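Local atomic coordinates of catalase-3 (Neurospora crassa, PDB entry 4AJ9), a protein that breaks down hydrogen peroxide to water and oxygen with a heme cofactor, and so probably shields the cell from peroxide damage. Residues C[585-595]-C[625-636]; C[455-465]-C[670-678]. All coordinates share one frame; numbering follows the deposited sequence. Where two conformers were deposited one is given.

Contact 1 of 2, residues C[585-595]-C[625-636]; sequences FDAVVVAEGAE and KPVAAVGSAKKA
Lys625 reaches across to the backbone of Phe585: its side chain runs extended and bends only at the last torsion (chi4 -61°), which brings NZ to 2.9 Å from Phe585 O, almost in line with that carbonyl bond. The same ammonium group also forms a salt bridge with Glu243, so a backbone oxygen and a carboxylate share it. Pro626 comes next, its CD resting on Asp586 O and its own O accepting from Val588 N at 3.2 Å. From here strands 587-590 and 627-630 run side by side, their axes 4.4 Å apart at the closest and inclined by 19°. Ala628 is gripped through both backbone polar atoms, its N donating to Val588 O and its O accepting from Val590 N; Val630 N then donates to Val590 O. On one face Val627 and Ala629 sit beside Val588 and Val590; Val588 packs on Ile616 and Leu617 of helix 612-622, and Val590 on Leu617. On the other, Ala628 and Val589 both pack against Val661 of helix 654-667, and Ala628 also against Val657. Beyond the strand, Gly631 takes a positive phi, and a CB there would run into Glu592 OE2. Ser632 joins two carboxylates: its N makes a nearly straight 3.1 Å bond to Glu592 OE2, while its OG, set between backbone N and carbonyl carbon (chi1 62°), donates to Glu595 OE2 at 2.7 Å, on the syn side but tilted out of the carboxylate plane. Ala633 CB then packs 3.8 Å from Val590 CG1, and Ala636 CB meets that same methyl at 4.0 Å. Strand 587-590, helix 612-622 and strand 627-630 make up a beta-alpha-beta crossover in the six-stranded parallel sheet, consistent with the glutamine amidotransferase-like fold of the C-terminal domain of long catalases.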
loop_
_atom_site.group_PDB
_atom_site.type_symbol
_atom_site.label_atom_id
_atom_site.label_comp_id
_atom_site.label_asym_id
_atom_site.label_seq_id
_atom_site.Cartn_x
_atom_site.Cartn_y
_atom_site.Cartn_z
ATOM N N PHE C 585 27.625 -23.627 23.783
ATOM C CA PHE C 585 29.054 -23.887 23.728
ATOM C C PHE C 585 29.405 -25.040 22.807
ATOM O O PHE C 585 28.595 -25.922 22.554
ATOM C CB PHE C 585 29.595 -24.172 25.136
ATOM C CG PHE C 585 29.139 -23.177 26.159
ATOM C CD1 PHE C 585 29.557 -21.864 26.085
ATOM C CD2 PHE C 585 28.274 -23.549 27.168
ATOM C CE1 PHE C 585 29.135 -20.938 27.016
ATOM C CE2 PHE C 585 27.853 -22.628 28.104
ATOM C CZ PHE C 585 28.271 -21.321 28.016
ATOM N N ASP C 586 30.636 -25.018 22.317
ATOM C CA ASP C 586 31.131 -26.082 21.469
ATOM C C ASP C 586 31.928 -27.086 22.302
ATOM O O ASP C 586 32.158 -28.219 21.872
ATOM C CB ASP C 586 31.970 -25.496 20.337
ATOM C CG ASP C 586 31.182 -24.527 19.484
ATOM O OD1 ASP C 586 30.231 -24.994 18.830
ATOM O OD2 ASP C 586 31.514 -23.311 19.457
ATOM N N ALA C 587 32.326 -26.668 23.499
ATOM C CA ALA C 587 33.016 -27.550 24.446
ATOM C C ALA C 587 32.659 -27.155 25.883
ATOM O O ALA C 587 32.383 -25.992 26.158
ATOM C CB ALA C 587 34.536 -27.489 24.220
ATOM N N VAL C 588 32.648 -28.124 26.794
ATOM C CA VAL C 588 32.315 -27.852 28.191
ATOM C C VAL C 588 33.417 -28.375 29.113
ATOM O O VAL C 588 33.768 -29.552 29.070
ATOM C CB VAL C 588 30.967 -28.476 28.586
ATOM C CG1 VAL C 588 30.683 -28.240 30.063
ATOM C CG2 VAL C 588 29.863 -27.889 27.731
ATOM N N VAL C 589 33.976 -27.496 29.935
ATOM C CA VAL C 589 35.065 -27.894 30.819
ATOM C C VAL C 589 34.786 -27.526 32.272
ATOM O O VAL C 589 34.500 -26.373 32.589
ATOM C CB VAL C 589 36.411 -27.283 30.377
ATOM C CG1 VAL C 589 36.855 -27.885 29.054
ATOM C CG2 VAL C 589 36.300 -25.773 30.267
ATOM N N VAL C 590 34.866 -28.520 33.151
ATOM C CA VAL C 590 34.665 -28.285 34.571
ATOM C C VAL C 590 35.994 -27.849 35.174
ATOM O O VAL C 590 36.996 -28.557 35.057
ATOM C CB VAL C 590 34.114 -29.525 35.273
ATOM C CG1 VAL C 590 33.606 -29.164 36.667
ATOM C CG2 VAL C 590 32.989 -30.115 34.447
ATOM N N ALA C 591 36.007 -26.664 35.780
ATOM C CA ALA C 591 37.214 -26.143 36.413
ATOM C C ALA C 591 37.422 -26.835 37.750
ATOM O O ALA C 591 36.458 -27.189 38.424
ATOM C CB ALA C 591 37.123 -24.623 36.603
ATOM N N GLU C 592 38.680 -27.036 38.129
ATOM C CA GLU C 592 38.973 -27.737 39.376
ATOM C C GLU C 592 38.245 -27.095 40.546
ATOM O O GLU C 592 38.284 -25.878 40.714
ATOM C CB GLU C 592 40.472 -27.774 39.650
ATOM C CG GLU C 592 40.830 -28.639 40.844
ATOM C CD GLU C 592 42.307 -28.954 40.912
ATOM O OE1 GLU C 592 43.121 -28.057 40.601
ATOM O OE2 GLU C 592 42.649 -30.105 41.264
ATOM N N GLY C 593 37.570 -27.920 41.341
ATOM C CA GLY C 593 36.847 -27.441 42.504
ATOM C C GLY C 593 35.355 -27.350 42.254
ATOM O O GLY C 593 34.552 -27.392 43.186
ATOM N N ALA C 594 34.977 -27.229 40.987
ATOM C CA ALA C 594 33.572 -27.068 40.641
ATOM C C ALA C 594 32.788 -28.364 40.826
ATOM O O ALA C 594 31.566 -28.365 40.740
ATOM C CB ALA C 594 33.432 -26.557 39.211
ATOM N N GLU C 595 33.489 -29.467 41.079
ATOM C CA GLU C 595 32.810 -30.736 41.331
ATOM C C GLU C 595 31.799 -30.592 42.468
ATOM O O GLU C 595 30.833 -31.355 42.564
ATOM C CB GLU C 595 33.817 -31.855 41.633
ATOM C CG GLU C 595 34.647 -31.654 42.894
ATOM C CD GLU C 595 35.963 -30.951 42.639
ATOM O OE1 GLU C 595 36.104 -30.285 41.590
ATOM O OE2 GLU C 595 36.865 -31.069 43.493
ATOM N N LYS C 625 29.911 -33.207 22.185
ATOM C CA LYS C 625 30.918 -32.158 22.343
ATOM C C LYS C 625 32.161 -32.668 23.073
ATOM O O LYS C 625 32.077 -33.593 23.888
ATOM C CB LYS C 625 30.350 -30.964 23.128
ATOM C CG LYS C 625 29.090 -30.361 22.560
ATOM C CD LYS C 625 28.603 -29.181 23.406
ATOM C CE LYS C 625 27.227 -28.709 22.955
ATOM N NZ LYS C 625 27.284 -28.243 21.532
ATOM N N PRO C 626 33.320 -32.067 22.783
ATOM C CA PRO C 626 34.475 -32.260 23.667
ATOM C C PRO C 626 34.088 -31.817 25.070
ATOM O O PRO C 626 33.629 -30.685 25.227
ATOM C CB PRO C 626 35.517 -31.285 23.115
ATOM C CG PRO C 626 35.066 -30.942 21.746
ATOM C CD PRO C 626 33.591 -31.126 21.683
ATOM N N VAL C 627 34.234 -32.691 26.062
ATOM C CA VAL C 627 34.024 -32.302 27.451
ATOM C C VAL C 627 35.267 -32.617 28.274
ATOM O O VAL C 627 36.068 -33.485 27.911
ATOM C CB VAL C 627 32.774 -32.966 28.065
ATOM C CG1 VAL C 627 31.518 -32.595 27.252
ATOM C CG2 VAL C 627 32.944 -34.487 28.138
ATOM N N ALA C 628 35.443 -31.905 29.378
ATOM C CA ALA C 628 36.675 -32.051 30.144
ATOM C C ALA C 628 36.536 -31.629 31.597
ATOM O O ALA C 628 35.537 -31.042 31.996
ATOM C CB ALA C 628 37.799 -31.278 29.478
ATOM N N ALA C 629 37.560 -31.931 32.384
ATOM C CA ALA C 629 37.561 -31.580 33.794
ATOM C C ALA C 629 39.001 -31.510 34.287
ATOM O O ALA C 629 39.803 -32.413 34.021
ATOM C CB ALA C 629 36.763 -32.603 34.588
ATOM N N VAL C 630 39.331 -30.423 34.977
ATOM C CA VAL C 630 40.684 -30.228 35.494
ATOM C C VAL C 630 40.840 -30.784 36.905
ATOM O O VAL C 630 40.003 -30.548 37.776
ATOM C CB VAL C 630 41.086 -28.744 35.499
ATOM C CG1 VAL C 630 42.559 -28.601 35.861
ATOM C CG2 VAL C 630 40.820 -28.128 34.146
ATOM N N GLY C 631 41.918 -31.532 37.113
ATOM C CA GLY C 631 42.235 -32.085 38.414
ATOM C C GLY C 631 41.071 -32.776 39.093
ATOM O O GLY C 631 40.464 -33.701 38.549
ATOM N N SER C 632 40.760 -32.322 40.300
ATOM C CA SER C 632 39.725 -32.952 41.112
ATOM C C SER C 632 38.348 -32.895 40.455
ATOM O O SER C 632 37.473 -33.691 40.783
ATOM C CB SER C 632 39.666 -32.305 42.494
ATOM O OG SER C 632 39.333 -30.929 42.398
ATOM N N ALA C 633 38.158 -31.959 39.526
ATOM C CA ALA C 633 36.860 -31.822 38.858
ATOM C C ALA C 633 36.457 -33.082 38.095
ATOM O O ALA C 633 35.295 -33.255 37.737
ATOM C CB ALA C 633 36.838 -30.597 37.942
ATOM N N LYS C 634 37.408 -33.980 37.858
ATOM C CA LYS C 634 37.068 -35.262 37.248
ATOM C C LYS C 634 35.917 -35.956 37.983
ATOM O O LYS C 634 35.240 -36.815 37.422
ATOM C CB LYS C 634 38.287 -36.191 37.167
ATOM C CG LYS C 634 38.822 -36.676 38.504
ATOM C CD LYS C 634 40.050 -37.544 38.283
ATOM C CE LYS C 634 40.596 -38.101 39.583
ATOM N NZ LYS C 634 41.771 -38.979 39.335
ATOM N N LYS C 635 35.694 -35.579 39.236
ATOM C CA LYS C 635 34.577 -36.129 39.995
ATOM C C LYS C 635 33.241 -35.777 39.324
ATOM O O LYS C 635 32.286 -36.546 39.398
ATOM C CB LYS C 635 34.614 -35.631 41.443
ATOM C CG LYS C 635 34.200 -36.670 42.480
ATOM C CD LYS C 635 32.726 -37.040 42.365
ATOM C CE LYS C 635 32.354 -38.167 43.325
ATOM N NZ LYS C 635 32.726 -37.856 44.736
ATOM N N ALA C 636 33.181 -34.625 38.655
ATOM C CA ALA C 636 31.964 -34.240 37.920
ATOM C C ALA C 636 31.656 -35.207 36.772
ATOM O O ALA C 636 30.508 -35.607 36.591
ATOM C CB ALA C 636 32.060 -32.799 37.404
#

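Contact 2 of 2, residues C[455-465]-C[670-678]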
loop_
_atom_site.group_PDB
_atom_site.type_symbol
_atom_site.label_atom_id
_atom_site.label_comp_id
_atom_site.label_asym_id
_atom_site.label_seq_id
_atom_site.Cartn_x
_atom_site.Cartn_y
_atom_site.Cartn_z
ATOM N N VAL C 455 27.466 -42.926 10.695
ATOM C CA VAL C 455 26.686 -42.243 11.726
ATOM C C VAL C 455 25.937 -41.065 11.104
ATOM O O VAL C 455 24.825 -40.719 11.513
ATOM C CB VAL C 455 27.583 -41.744 12.876
ATOM C CG1 VAL C 455 26.772 -40.882 13.852
ATOM C CG2 VAL C 455 28.212 -42.931 13.601
ATOM N N GLU C 456 26.563 -40.458 10.104
ATOM C CA GLU C 456 25.939 -39.387 9.340
ATOM C C GLU C 456 24.685 -39.904 8.642
ATOM O O GLU C 456 23.648 -39.239 8.636
ATOM C CB GLU C 456 26.930 -38.845 8.318
ATOM C CG GLU C 456 26.641 -37.446 7.857
ATOM C CD GLU C 456 27.816 -36.825 7.130
ATOM O OE1 GLU C 456 28.686 -37.583 6.633
ATOM O OE2 GLU C 456 27.862 -35.580 7.060
ATOM N N GLN C 457 24.778 -41.099 8.061
ATOM C CA GLN C 457 23.609 -41.755 7.472
ATOM C C GLN C 457 22.566 -42.005 8.551
ATOM O O GLN C 457 21.358 -41.900 8.314
ATOM C CB GLN C 457 24.007 -43.080 6.814
ATOM C CG GLN C 457 24.862 -42.939 5.561
ATOM C CD GLN C 457 25.215 -44.294 4.958
ATOM O OE1 GLN C 457 25.266 -45.292 5.669
ATOM N NE2 GLN C 457 25.443 -44.335 3.644
ATOM N N GLN C 458 23.034 -42.332 9.749
ATOM C CA GLN C 458 22.109 -42.604 10.841
ATOM C C GLN C 458 21.345 -41.332 11.219
ATOM O O GLN C 458 20.163 -41.391 11.531
ATOM C CB GLN C 458 22.838 -43.191 12.057
ATOM C CG GLN C 458 21.895 -43.677 13.161
ATOM C CD GLN C 458 21.054 -44.863 12.746
ATOM O OE1 GLN C 458 21.572 -45.957 12.508
ATOM N NE2 GLN C 458 19.746 -44.663 12.674
ATOM N N PHE C 459 22.022 -40.184 11.176
ATOM C CA PHE C 459 21.376 -38.910 11.489
ATOM C C PHE C 459 20.233 -38.630 10.518
ATOM O O PHE C 459 19.153 -38.191 10.922
ATOM C CB PHE C 459 22.379 -37.758 11.461
ATOM C CG PHE C 459 23.317 -37.735 12.636
ATOM C CD1 PHE C 459 22.934 -38.254 13.854
ATOM C CD2 PHE C 459 24.580 -37.177 12.521
ATOM C CE1 PHE C 459 23.792 -38.217 14.935
ATOM C CE2 PHE C 459 25.440 -37.144 13.594
ATOM C CZ PHE C 459 25.039 -37.662 14.803
ATOM N N VAL C 460 20.483 -38.875 9.232
ATOM C CA VAL C 460 19.453 -38.714 8.206
ATOM C C VAL C 460 18.253 -39.612 8.501
ATOM O O VAL C 460 17.104 -39.157 8.514
ATOM C CB VAL C 460 20.002 -39.033 6.797
ATOM C CG1 VAL C 460 18.865 -39.160 5.789
ATOM C CG2 VAL C 460 21.053 -37.982 6.348
ATOM N N ILE C 461 18.513 -40.889 8.760
ATOM C CA ILE C 461 17.436 -41.833 9.042
ATOM C C ILE C 461 16.643 -41.435 10.294
ATOM O O ILE C 461 15.414 -41.503 10.319
ATOM C CB ILE C 461 17.999 -43.265 9.207
ATOM C CG1 ILE C 461 18.198 -43.906 7.833
ATOM C CG2 ILE C 461 17.063 -44.124 10.053
ATOM C CD1 ILE C 461 19.162 -45.071 7.842
ATOM N N ASN C 462 17.366 -41.043 11.338
ATOM C CA ASN C 462 16.748 -40.632 12.589
ATOM C C ASN C 462 15.933 -39.348 12.456
ATOM O O ASN C 462 14.934 -39.173 13.142
ATOM C CB ASN C 462 17.799 -40.491 13.694
ATOM C CG ASN C 462 18.299 -41.839 14.188
ATOM O OD1 ASN C 462 17.745 -42.885 13.836
ATOM N ND2 ASN C 462 19.330 -41.819 15.012
ATOM N N ALA C 463 16.375 -38.448 11.585
ATOM C CA ALA C 463 15.614 -37.235 11.318
ATOM C C ALA C 463 14.316 -37.604 10.599
ATOM O O ALA C 463 13.235 -37.102 10.923
ATOM C CB ALA C 463 16.446 -36.251 10.497
ATOM N N ILE C 464 14.416 -38.500 9.623
ATOM C CA ILE C 464 13.223 -38.959 8.912
ATOM C C ILE C 464 12.279 -39.685 9.862
ATOM O O ILE C 464 11.063 -39.478 9.816
ATOM C CB ILE C 464 13.574 -39.869 7.720
ATOM C CG1 ILE C 464 14.440 -39.105 6.705
ATOM C CG2 ILE C 464 12.296 -40.400 7.065
ATOM C CD1 ILE C 464 14.998 -39.989 5.550
ATOM N N ARG C 465 12.838 -40.532 10.728
ATOM C CA ARG C 465 12.031 -41.195 11.760
ATOM C C ARG C 465 11.312 -40.175 12.642
ATOM O O ARG C 465 10.118 -40.302 12.918
ATOM C CB ARG C 465 12.909 -42.084 12.659
ATOM C CG ARG C 465 13.405 -43.369 12.013
ATOM C CD ARG C 465 14.464 -44.049 12.912
ATOM N NE ARG C 465 14.734 -45.434 12.528
ATOM C CZ ARG C 465 15.746 -46.165 12.996
ATOM N NH1 ARG C 465 16.621 -45.643 13.852
ATOM N NH2 ARG C 465 15.891 -47.423 12.594
ATOM N N PHE C 670 31.892 -35.852 18.427
ATOM C CA PHE C 670 32.406 -37.190 18.634
ATOM C C PHE C 670 31.324 -38.222 18.384
ATOM O O PHE C 670 30.516 -38.524 19.258
ATOM C CB PHE C 670 33.040 -37.301 20.017
ATOM C CG PHE C 670 34.364 -36.617 20.098
ATOM C CD1 PHE C 670 34.438 -35.245 20.265
ATOM C CD2 PHE C 670 35.539 -37.333 19.926
ATOM C CE1 PHE C 670 35.658 -34.605 20.303
ATOM C CE2 PHE C 670 36.766 -36.699 19.965
ATOM C CZ PHE C 670 36.826 -35.327 20.158
ATOM N N LEU C 671 31.323 -38.753 17.166
ATOM C CA LEU C 671 30.222 -39.564 16.659
ATOM C C LEU C 671 30.164 -40.967 17.257
ATOM O O LEU C 671 29.215 -41.715 17.003
ATOM C CB LEU C 671 30.294 -39.656 15.133
ATOM C CG LEU C 671 30.232 -38.327 14.379
ATOM C CD1 LEU C 671 30.281 -38.568 12.862
ATOM C CD2 LEU C 671 28.982 -37.550 14.770
ATOM N N GLU C 672 31.163 -41.331 18.051
ATOM C CA GLU C 672 31.142 -42.650 18.673
ATOM C C GLU C 672 30.059 -42.720 19.736
ATOM O O GLU C 672 29.726 -43.800 20.214
ATOM C CB GLU C 672 32.502 -43.021 19.268
ATOM C CG GLU C 672 33.299 -41.848 19.782
ATOM C CD GLU C 672 34.051 -41.138 18.674
ATOM O OE1 GLU C 672 34.899 -41.783 18.022
ATOM O OE2 GLU C 672 33.798 -39.939 18.461
ATOM N N ARG C 673 29.503 -41.563 20.089
ATOM C CA ARG C 673 28.516 -41.479 21.169
ATOM C C ARG C 673 27.087 -41.683 20.688
ATOM O O ARG C 673 26.134 -41.564 21.467
ATOM C CB ARG C 673 28.627 -40.134 21.884
ATOM C CG ARG C 673 30.001 -39.883 22.473
ATOM C CD ARG C 673 30.043 -38.603 23.287
ATOM N NE ARG C 673 31.427 -38.203 23.501
ATOM C CZ ARG C 673 31.823 -36.970 23.789
ATOM N NH1 ARG C 673 30.936 -35.993 23.921
ATOM N NH2 ARG C 673 33.115 -36.720 23.951
ATOM N N PHE C 674 26.936 -41.995 19.405
ATOM C CA PHE C 674 25.617 -42.165 18.815
ATOM C C PHE C 674 25.384 -43.571 18.289
ATOM O O PHE C 674 26.113 -44.043 17.419
ATOM C CB PHE C 674 25.410 -41.138 17.705
ATOM C CG PHE C 674 25.536 -39.732 18.188
ATOM C CD1 PHE C 674 26.776 -39.122 18.251
ATOM C CD2 PHE C 674 24.423 -39.037 18.641
ATOM C CE1 PHE C 674 26.905 -37.831 18.720
ATOM C CE2 PHE C 674 24.554 -37.742 19.116
ATOM C CZ PHE C 674 25.792 -37.144 19.153
ATOM N N ALA C 675 24.362 -44.227 18.831
ATOM C CA ALA C 675 24.004 -45.585 18.434
ATOM C C ALA C 675 23.557 -45.663 16.973
ATOM O O ALA C 675 22.755 -44.851 16.513
ATOM C CB ALA C 675 22.897 -46.120 19.344
ATOM N N VAL C 676 24.071 -46.655 16.257
ATOM C CA VAL C 676 23.636 -46.943 14.895
ATOM C C VAL C 676 22.744 -48.179 14.917
ATOM O O VAL C 676 22.909 -49.037 15.783
ATOM C CB VAL C 676 24.829 -47.190 13.956
ATOM C CG1 VAL C 676 24.344 -47.674 12.603
ATOM C CG2 VAL C 676 25.645 -45.925 13.800
ATOM N N ASP C 677 21.792 -48.259 13.987
ATOM C CA ASP C 677 20.854 -49.373 13.948
ATOM C C ASP C 677 21.621 -50.685 13.934
ATOM O O ASP C 677 22.559 -50.840 13.159
ATOM C CB ASP C 677 19.955 -49.276 12.716
ATOM C CG ASP C 677 18.986 -48.124 12.803
ATOM O OD1 ASP C 677 18.424 -47.917 13.899
ATOM O OD2 ASP C 677 18.801 -47.412 11.787
ATOM N N GLY C 678 21.219 -51.617 14.795
ATOM C CA GLY C 678 21.892 -52.899 14.907
ATOM C C GLY C 678 22.761 -53.010 16.148
ATOM O O GLY C 678 23.063 -54.115 16.605
HETATM O O HOH W 1 21.348 -42.711 16.841
#
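The helical segment 455-465, part of helix 454-468, lies alongside the mostly irregular chain 670-678, the two backbones coming nearest at Gln458 and Val676, whose CA atoms are 6.1 Å apart. Here the tail that follows the last helix of the C-terminal, amidotransferase-like domain packs on a helix of the catalase-related region, partly through a T-shaped aromatic pair. Phe459 points its CE1-CZ edge at the face of Phe674, with ring centroids 5.2 Å apart and planes at 83°; Leu671 CD2 meets the same Phe459 ring at its edge. Beside them Val455 spreads its two methyls, CG1 against Leu671 CB and CG2 3.9 Å from Val676 CG2. Polar chemistry takes over at Gln458, whose CG stands anti to the backbone N while a bend at chi2 (66°) turns the amide toward Asp677. Gln458 OE1 accepts from Asp677 N at 2.7 Å, the donor standing above the carbonyl plane, while NE2 donates to Asp677 OD2 at 3.0 Å and also to Asn462 OD1, which accepts from Arg465 NH1 as well. Replacing Gln458 by a leucine would probably leave Asp677 N without this acceptor, and Asp677 OD2 and Asn462 OD1 each with one donor fewer. Asp677 OD1 is met edge-on by the Arg465 guanidinium, NH1 bonding at 2.9 Å and NH2 more weakly in the same salt bridge. Arg494 of helix 489-499 forms a second salt bridge to Asp677 OD2, its NH2 donates to Gln458 OE1, and its carbonyl accepts from Arg465 NH2. Pro606 of a second subunit packs against Asn462 and Asp677. Nearby a water donates to Ala675 O at 2.6 Å and weakly accepts from Asn462 ND2.

The pair illustrates how a domain is built inside and fastened outside. Contact 1 is buried and belongs to one domain, where neighbouring parallel strands rely on backbone bonds and small aliphatic side chains, with Glu592 and Glu595 bonding to Ser632 beyond the C-terminal ends of the strands. Contact 2 is only partly buried and joins two regions of the chain, so side chains do most of the work: an aromatic pair with aliphatic neighbours, an amide and a salt bridge, beside a second subunit that does not reach contact 1. Their centres are 27 Å apart, yet they meet where Arg673 NH1 lies 2.7 Å from Lys625 O, a probable hydrogen bond, and Phe670 packs on Pro626.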